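Local coordinates for protein UDP-N-acetylmuramate--L-alanine ligase (Thermotoga maritima, PDB 1J6U) that catalyses the ATP-dependent ligation of L-alanine to UDP-N-acetylmuramate, a step in building bacterial cell-wall peptidoglycan, at residues 316-328 and 444-458. Sequence-based numbering, arbitrary orientation.
Sequences AFHDPETNIYVID and IYSSRRFVERYQSSK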
# COMPACT_ATOMS: atom_id res chain seq x y z
N ALA A 316 0.73 -11.31 10.93
CA ALA A 316 1.05 -12.49 10.14
C ALA A 316 0.79 -13.74 10.97
O ALA A 316 0.40 -14.77 10.44
CB ALA A 316 2.52 -12.43 9.72
N PHE A 317 0.98 -13.62 12.28
CA PHE A 317 0.80 -14.77 13.13
C PHE A 317 0.55 -14.38 14.59
O PHE A 317 1.15 -13.45 15.13
CB PHE A 317 2.04 -15.66 13.06
CG PHE A 317 2.00 -16.80 14.02
CD1 PHE A 317 1.26 -17.94 13.72
CD2 PHE A 317 2.64 -16.71 15.23
CE1 PHE A 317 1.16 -18.99 14.65
CE2 PHE A 317 2.55 -17.76 16.17
CZ PHE A 317 1.82 -18.89 15.88
N HIS A 318 -0.35 -15.11 15.23
CA HIS A 318 -0.62 -14.83 16.62
C HIS A 318 -0.77 -16.11 17.39
O HIS A 318 -1.54 -16.97 16.99
CB HIS A 318 -1.90 -14.01 16.78
CG HIS A 318 -2.29 -13.82 18.21
ND1 HIS A 318 -3.60 -13.78 18.62
CD2 HIS A 318 -1.54 -13.69 19.33
CE1 HIS A 318 -3.64 -13.64 19.93
NE2 HIS A 318 -2.40 -13.58 20.39
N ASP A 319 -0.02 -16.25 18.48
CA ASP A 319 -0.18 -17.44 19.33
C ASP A 319 -0.81 -16.95 20.63
O ASP A 319 -0.16 -16.35 21.48
CB ASP A 319 1.13 -18.13 19.63
CG ASP A 319 0.93 -19.42 20.42
OD1 ASP A 319 1.90 -20.19 20.56
OD2 ASP A 319 -0.22 -19.67 20.89
N PRO A 320 -2.10 -17.20 20.78
CA PRO A 320 -2.91 -16.81 21.93
C PRO A 320 -2.54 -17.54 23.22
O PRO A 320 -2.75 -17.02 24.32
CB PRO A 320 -4.32 -17.08 21.44
CG PRO A 320 -4.13 -18.32 20.65
CD PRO A 320 -2.84 -18.10 19.88
N GLU A 321 -1.97 -18.73 23.10
CA GLU A 321 -1.54 -19.46 24.29
C GLU A 321 -0.30 -18.78 24.83
O GLU A 321 -0.06 -18.65 26.02
CB GLU A 321 -1.12 -20.89 23.95
CG GLU A 321 -2.23 -21.82 23.52
CD GLU A 321 -1.73 -23.25 23.37
OE1 GLU A 321 -0.60 -23.54 23.83
OE2 GLU A 321 -2.48 -24.09 22.82
N THR A 322 0.48 -18.27 23.91
CA THR A 322 1.75 -17.73 24.33
C THR A 322 1.86 -16.21 24.38
O THR A 322 2.83 -15.65 24.94
CB THR A 322 2.72 -18.37 23.38
OG1 THR A 322 3.83 -18.88 24.10
CG2 THR A 322 3.07 -17.44 22.28
N ASN A 323 0.83 -15.56 23.84
CA ASN A 323 0.74 -14.12 23.70
C ASN A 323 1.92 -13.64 22.82
O ASN A 323 2.67 -12.70 23.17
CB ASN A 323 0.73 -13.39 25.05
CG ASN A 323 0.41 -11.92 24.88
OD1 ASN A 323 -0.25 -11.53 23.89
ND2 ASN A 323 0.85 -11.10 25.81
N ILE A 324 2.08 -14.29 21.67
CA ILE A 324 3.14 -13.93 20.73
C ILE A 324 2.58 -13.50 19.38
O ILE A 324 1.72 -14.17 18.80
CB ILE A 324 4.13 -15.10 20.54
CG1 ILE A 324 5.10 -15.12 21.70
CG2 ILE A 324 4.95 -14.92 19.24
CD1 ILE A 324 5.84 -16.42 21.81
N TYR A 325 3.08 -12.38 18.88
CA TYR A 325 2.63 -11.88 17.58
C TYR A 325 3.77 -11.64 16.61
O TYR A 325 4.86 -11.19 16.99
CB TYR A 325 1.90 -10.52 17.74
CG TYR A 325 0.62 -10.55 18.56
CD1 TYR A 325 0.67 -10.60 19.94
CD2 TYR A 325 -0.65 -10.48 17.94
CE1 TYR A 325 -0.47 -10.59 20.71
CE2 TYR A 325 -1.84 -10.46 18.71
CZ TYR A 325 -1.72 -10.51 20.09
OH TYR A 325 -2.79 -10.40 20.92
N VAL A 326 3.52 -11.92 15.35
CA VAL A 326 4.50 -11.60 14.32
C VAL A 326 3.71 -10.64 13.43
O VAL A 326 2.66 -10.97 12.84
CB VAL A 326 4.95 -12.86 13.50
CG1 VAL A 326 5.86 -12.42 12.37
CG2 VAL A 326 5.69 -13.87 14.42
N ILE A 327 4.22 -9.43 13.32
CA ILE A 327 3.55 -8.39 12.54
C ILE A 327 4.46 -7.87 11.41
O ILE A 327 5.67 -7.67 11.61
CB ILE A 327 3.14 -7.21 13.50
CG1 ILE A 327 2.08 -7.71 14.49
CG2 ILE A 327 2.52 -6.04 12.71
CD1 ILE A 327 1.58 -6.62 15.46
N ASP A 328 3.86 -7.65 10.24
CA ASP A 328 4.56 -7.11 9.06
C ASP A 328 4.23 -5.65 8.76
O ASP A 328 3.07 -5.25 8.73
CB ASP A 328 4.20 -7.92 7.82
CG ASP A 328 4.69 -9.33 7.90
OD1 ASP A 328 5.90 -9.49 8.14
OD2 ASP A 328 3.91 -10.29 7.70
N ILE A 444 10.18 -9.42 4.36
CA ILE A 444 8.91 -10.11 4.37
C ILE A 444 9.09 -11.62 4.34
O ILE A 444 8.26 -12.36 4.89
CB ILE A 444 7.96 -9.64 3.19
CG1 ILE A 444 6.59 -10.28 3.38
CG2 ILE A 444 8.50 -9.96 1.82
CD1 ILE A 444 5.79 -9.61 4.55
N TYR A 445 10.18 -12.11 3.74
CA TYR A 445 10.40 -13.56 3.71
C TYR A 445 10.97 -14.12 5.04
O TYR A 445 10.70 -15.26 5.42
CB TYR A 445 11.31 -13.93 2.53
CG TYR A 445 10.77 -13.47 1.19
CD1 TYR A 445 11.27 -12.31 0.58
CD2 TYR A 445 9.71 -14.14 0.57
CE1 TYR A 445 10.71 -11.82 -0.61
CE2 TYR A 445 9.13 -13.66 -0.62
CZ TYR A 445 9.64 -12.49 -1.21
OH TYR A 445 9.12 -12.00 -2.40
N SER A 446 11.74 -13.31 5.76
CA SER A 446 12.31 -13.72 7.04
C SER A 446 11.13 -13.92 7.95
O SER A 446 11.02 -14.93 8.66
CB SER A 446 13.19 -12.62 7.63
OG SER A 446 14.13 -12.20 6.66
N SER A 447 10.25 -12.92 7.92
CA SER A 447 9.04 -12.93 8.72
C SER A 447 8.30 -14.27 8.56
O SER A 447 7.92 -14.91 9.57
CB SER A 447 8.16 -11.76 8.28
OG SER A 447 6.89 -11.86 8.85
N ARG A 448 8.10 -14.70 7.31
CA ARG A 448 7.41 -15.96 7.06
C ARG A 448 8.25 -17.09 7.57
O ARG A 448 7.75 -18.03 8.19
CB ARG A 448 7.13 -16.19 5.56
CG ARG A 448 6.12 -15.19 4.94
CD ARG A 448 6.19 -15.17 3.39
NE ARG A 448 5.36 -14.14 2.75
CZ ARG A 448 5.43 -13.80 1.46
NH1 ARG A 448 6.30 -14.42 0.66
NH2 ARG A 448 4.63 -12.86 0.96
N ARG A 449 9.55 -17.01 7.33
CA ARG A 449 10.39 -18.09 7.80
C ARG A 449 10.36 -18.15 9.32
O ARG A 449 10.28 -19.25 9.86
CB ARG A 449 11.79 -17.98 7.22
CG ARG A 449 11.80 -18.43 5.77
CD ARG A 449 13.19 -18.68 5.28
NE ARG A 449 13.98 -17.45 5.19
CZ ARG A 449 14.06 -16.69 4.10
NH1 ARG A 449 13.40 -17.04 2.99
NH2 ARG A 449 14.79 -15.58 4.13
N PHE A 450 10.33 -16.99 9.99
CA PHE A 450 10.25 -16.94 11.45
C PHE A 450 8.96 -17.60 11.94
O PHE A 450 8.93 -18.30 12.95
CB PHE A 450 10.26 -15.50 11.94
CG PHE A 450 10.17 -15.36 13.43
CD1 PHE A 450 11.15 -15.91 14.25
CD2 PHE A 450 9.10 -14.66 14.03
CE1 PHE A 450 11.08 -15.78 15.67
CE2 PHE A 450 9.01 -14.52 15.43
CZ PHE A 450 10.01 -15.08 16.25
N VAL A 451 7.88 -17.38 11.21
CA VAL A 451 6.63 -17.96 11.63
C VAL A 451 6.76 -19.45 11.48
O VAL A 451 6.44 -20.22 12.40
CB VAL A 451 5.43 -17.38 10.82
CG1 VAL A 451 4.17 -18.21 11.08
CG2 VAL A 451 5.19 -15.95 11.24
N GLU A 452 7.23 -19.89 10.32
CA GLU A 452 7.40 -21.32 10.10
C GLU A 452 8.26 -21.96 11.21
O GLU A 452 7.95 -23.04 11.71
CB GLU A 452 7.99 -21.58 8.71
CG GLU A 452 6.99 -21.27 7.58
CD GLU A 452 7.61 -21.23 6.17
OE1 GLU A 452 8.79 -20.81 6.04
OE2 GLU A 452 6.89 -21.59 5.20
N ARG A 453 9.33 -21.28 11.60
CA ARG A 453 10.24 -21.78 12.64
C ARG A 453 9.43 -21.99 13.91
O ARG A 453 9.44 -23.07 14.50
CB ARG A 453 11.37 -20.77 12.90
CG ARG A 453 12.09 -20.96 14.22
CD ARG A 453 13.10 -19.82 14.52
NE ARG A 453 13.56 -19.94 15.91
CZ ARG A 453 14.19 -19.00 16.61
NH1 ARG A 453 14.48 -17.82 16.07
NH2 ARG A 453 14.48 -19.22 17.88
N TYR A 454 8.72 -20.94 14.30
CA TYR A 454 7.87 -20.96 15.48
C TYR A 454 6.93 -22.13 15.46
O TYR A 454 6.87 -22.91 16.41
CB TYR A 454 7.01 -19.70 15.56
CG TYR A 454 6.25 -19.63 16.84
CD1 TYR A 454 6.84 -19.05 17.97
CD2 TYR A 454 4.98 -20.18 16.96
CE1 TYR A 454 6.20 -19.03 19.19
CE2 TYR A 454 4.32 -20.17 18.19
CZ TYR A 454 4.94 -19.59 19.30
OH TYR A 454 4.34 -19.62 20.54
N GLN A 455 6.17 -22.23 14.38
CA GLN A 455 5.20 -23.30 14.25
C GLN A 455 5.87 -24.64 14.33
O GLN A 455 5.50 -25.46 15.16
CB GLN A 455 4.42 -23.16 12.93
CG GLN A 455 3.68 -21.83 12.80
CD GLN A 455 2.78 -21.74 11.57
OE1 GLN A 455 1.64 -22.16 11.61
NE2 GLN A 455 3.30 -21.17 10.47
N SER A 456 6.86 -24.89 13.49
CA SER A 456 7.49 -26.20 13.53
C SER A 456 8.02 -26.42 14.94
O SER A 456 8.01 -27.53 15.45
CB SER A 456 8.63 -26.29 12.51
OG SER A 456 9.76 -25.56 12.97
N SER A 457 8.46 -25.35 15.58
CA SER A 457 8.98 -25.43 16.92
C SER A 457 7.91 -25.95 17.88
O SER A 457 8.21 -26.65 18.84
CB SER A 457 9.46 -24.06 17.37
OG SER A 457 9.99 -24.11 18.68
N LYS A 458 6.65 -25.61 17.63
CA LYS A 458 5.58 -26.10 18.51
C LYS A 458 5.11 -27.45 17.97
O LYS A 458 5.10 -28.42 18.76
CB LYS A 458 4.42 -25.09 18.58
CG LYS A 458 4.82 -23.69 19.05
CD LYS A 458 5.34 -23.62 20.50
CE LYS A 458 6.06 -22.28 20.75
NZ LYS A 458 6.16 -21.80 22.19
O HOH W 1 5.01 -13.05 7.27
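S447 OG is held by two hydrogen bonds: it donates to D328 OD1 (2.7 Å) and accepts from a water. The same water donates to D328 OD2, which closes a small ring. D328 offers OD1 by its syn lone pair. CD1 of I444 rests against D328 CG at 3.5 Å. At the other end of the contact, Y454 OH donates to D319 OD1 (2.5 Å). The carboxylate is met on its anti side, and its plane stands 83° from the ring. D319 OD2 takes the backbone N of E321 in an Asx turn. Between these bonds the contact is apolar. F317 has CG anti to the backbone N (chi1 174°), which carries its ring to Y454. F317 CE2 lies 3.5 Å from Y454 CD2. The two ring planes meet obliquely, at 52°. F317 CB meets V451 CG2 at 3.6 Å. V326 CG2 touches the F450 ring edge, and F450 continues to F435 and F437 of strand 433-438. A phenylalanine in place of Y454 would probably leave D319 OD1 without its helix partner. The last modelled helix, 443-457, thus packs on the hairpin of strands 314-319 and 324-329 at the edge of the C-terminal domain's sheet. Hydrophobic packing holds the middle, while the carboxylate bonds at the two ends probably fix the helix's position along the hairpin.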